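Side-chain contact in alpha-fucosidase (PDB 2EAB), which probably hydrolyses terminal alpha-1,2-linked L-fucose from glycans, this chain being the catalytic domain of a longer, probably membrane-anchored, bifidobacterial protein: residues P454-A459 with A465-P470. Numbering follows the deposited sequence.
Sequences PGRVTA and AETTNP
Arg456 reaches out from the helix obliquely past Thr467 and brings its guanidinium to Pro470. Its CG stands anti to the carbonyl carbon (chi1 -77°) and the rest of the chain is extended, which takes the planar head well clear of the helix. Thr467 lies across this arm: OG1 rests 3.7 Å from Arg456 CD, while CG2 sits over one guanidinium face, near the rim, 4.1 Å from Arg456 CZ. With chi1 at -61°, Thr467 turns both branches to the arginine, and OG1 is also hydrogen-bonded to Glu479 N. At the guanidinium edge, in its plane, the carbonyl O of Pro470 comes to 3.0 Å from Arg456 NH1. The guanidinium is held by a salt bridge from NH2 to Glu537 and by hydrogen bonds from NH1 to Thr473 O and from NH2 to Pro474 O, so one side chain ties the loop at Thr473 and Pro474 to helix 525-546, which carries Glu537. A leucine at Arg456 would probably leave the Glu537 carboxylate without this mate and the Thr473 and Pro474 carbonyls without the N-H groups they receive from it. Nearer the helix, a water accepts from Thr467 N and donates to Arg456 O, bridging the two backbones. Where the chain turns back, Ala465 N donates to Ala459 O at 3.1 Å. The methyl groups of Ala459 and Ala465 meet at 4.1 Å, CB to CB. Within the family 95 catalytic domain, this contact folds the loop following helix 452-463 back along that helix, and helix 525-546 flanks both, with Phe541 against the two alanines and Tyr545 against Ala465.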
loop_
_atom_site.group_PDB
_atom_site.type_symbol
_atom_site.label_atom_id
_atom_site.label_comp_id
_atom_site.label_asym_id
_atom_site.label_seq_id
_atom_site.Cartn_x
_atom_site.Cartn_y
_atom_site.Cartn_z
ATOM N N PRO A 454 -21.216 1.200 5.642
ATOM C CA PRO A 454 -21.616 0.012 4.873
ATOM C C PRO A 454 -21.309 -1.294 5.612
ATOM O O PRO A 454 -22.087 -2.248 5.539
ATOM C CB PRO A 454 -20.798 0.137 3.584
ATOM C CG PRO A 454 -19.633 1.009 3.946
ATOM C CD PRO A 454 -20.182 1.982 4.937
ATOM N N GLY A 455 -20.208 -1.315 6.356
ATOM C CA GLY A 455 -19.794 -2.510 7.080
ATOM C C GLY A 455 -20.726 -2.902 8.209
ATOM O O GLY A 455 -20.779 -4.074 8.586
ATOM N N ARG A 456 -21.466 -1.939 8.755
ATOM C CA ARG A 456 -22.476 -2.244 9.766
ATOM C C ARG A 456 -23.629 -3.051 9.163
ATOM O O ARG A 456 -24.236 -3.875 9.846
ATOM C CB ARG A 456 -22.985 -0.966 10.437
ATOM C CG ARG A 456 -22.019 -0.400 11.464
ATOM C CD ARG A 456 -22.433 0.983 11.893
ATOM N NE ARG A 456 -21.587 1.515 12.954
ATOM C CZ ARG A 456 -21.690 2.750 13.437
ATOM N NH1 ARG A 456 -22.610 3.585 12.967
ATOM N NH2 ARG A 456 -20.882 3.147 14.408
ATOM N N VAL A 457 -23.925 -2.818 7.885
ATOM C CA VAL A 457 -24.922 -3.612 7.170
ATOM C C VAL A 457 -24.426 -5.054 7.048
ATOM O O VAL A 457 -25.150 -5.993 7.361
ATOM C CB VAL A 457 -25.238 -3.033 5.767
ATOM C CG1 VAL A 457 -26.322 -3.844 5.075
ATOM C CG2 VAL A 457 -25.666 -1.574 5.865
ATOM N N THR A 458 -23.179 -5.223 6.621
ATOM C CA THR A 458 -22.576 -6.544 6.496
ATOM C C THR A 458 -22.522 -7.264 7.844
ATOM O O THR A 458 -22.820 -8.457 7.930
ATOM C CB THR A 458 -21.175 -6.424 5.885
ATOM O OG1 THR A 458 -21.285 -5.744 4.629
ATOM C CG2 THR A 458 -20.554 -7.782 5.648
ATOM N N ALA A 459 -22.133 -6.544 8.895
ATOM C CA ALA A 459 -22.074 -7.108 10.243
ATOM C C ALA A 459 -23.436 -7.617 10.703
ATOM O O ALA A 459 -23.533 -8.677 11.324
ATOM C CB ALA A 459 -21.522 -6.094 11.228
ATOM N N ALA A 465 -24.921 -8.536 14.098
ATOM C CA ALA A 465 -24.538 -7.353 14.861
ATOM C C ALA A 465 -25.236 -6.137 14.267
ATOM O O ALA A 465 -24.760 -5.558 13.284
ATOM C CB ALA A 465 -23.025 -7.175 14.847
ATOM N N GLU A 466 -26.379 -5.773 14.848
ATOM C CA GLU A 466 -27.164 -4.650 14.345
ATOM C C GLU A 466 -26.929 -3.392 15.165
ATOM O O GLU A 466 -27.176 -3.373 16.371
ATOM C CB GLU A 466 -28.670 -4.965 14.299
ATOM C CG GLU A 466 -29.500 -3.725 13.909
ATOM C CD GLU A 466 -30.922 -4.020 13.475
ATOM O OE1 GLU A 466 -31.457 -5.094 13.820
ATOM O OE2 GLU A 466 -31.510 -3.155 12.789
ATOM N N THR A 467 -26.449 -2.351 14.495
ATOM C CA THR A 467 -26.357 -1.028 15.092
ATOM C C THR A 467 -27.682 -0.299 14.898
ATOM O O THR A 467 -28.153 -0.144 13.769
ATOM C CB THR A 467 -25.216 -0.208 14.459
ATOM O OG1 THR A 467 -23.970 -0.875 14.684
ATOM C CG2 THR A 467 -25.143 1.198 15.061
ATOM N N THR A 468 -28.289 0.124 16.004
ATOM C CA THR A 468 -29.491 0.950 15.960
ATOM C C THR A 468 -29.088 2.390 15.646
ATOM O O THR A 468 -28.012 2.839 16.052
ATOM C CB THR A 468 -30.265 0.891 17.289
ATOM O OG1 THR A 468 -29.418 1.331 18.354
ATOM C CG2 THR A 468 -30.712 -0.529 17.575
ATOM N N ASN A 469 -29.949 3.101 14.917
ATOM C CA ASN A 469 -29.649 4.456 14.437
ATOM C C ASN A 469 -28.255 4.527 13.799
ATOM O O ASN A 469 -27.426 5.349 14.211
ATOM C CB ASN A 469 -29.773 5.482 15.577
ATOM C CG ASN A 469 -31.120 5.421 16.281
ATOM O OD1 ASN A 469 -32.165 5.622 15.664
ATOM N ND2 ASN A 469 -31.096 5.149 17.580
ATOM N N PRO A 470 -27.988 3.658 12.800
ATOM C CA PRO A 470 -26.633 3.518 12.256
ATOM C C PRO A 470 -26.065 4.784 11.611
ATOM O O PRO A 470 -24.846 4.959 11.581
ATOM C CB PRO A 470 -26.783 2.403 11.213
ATOM C CG PRO A 470 -28.226 2.392 10.863
ATOM C CD PRO A 470 -28.936 2.749 12.124
HETATM O O HOH W 1 -26.156 -2.676 11.675
#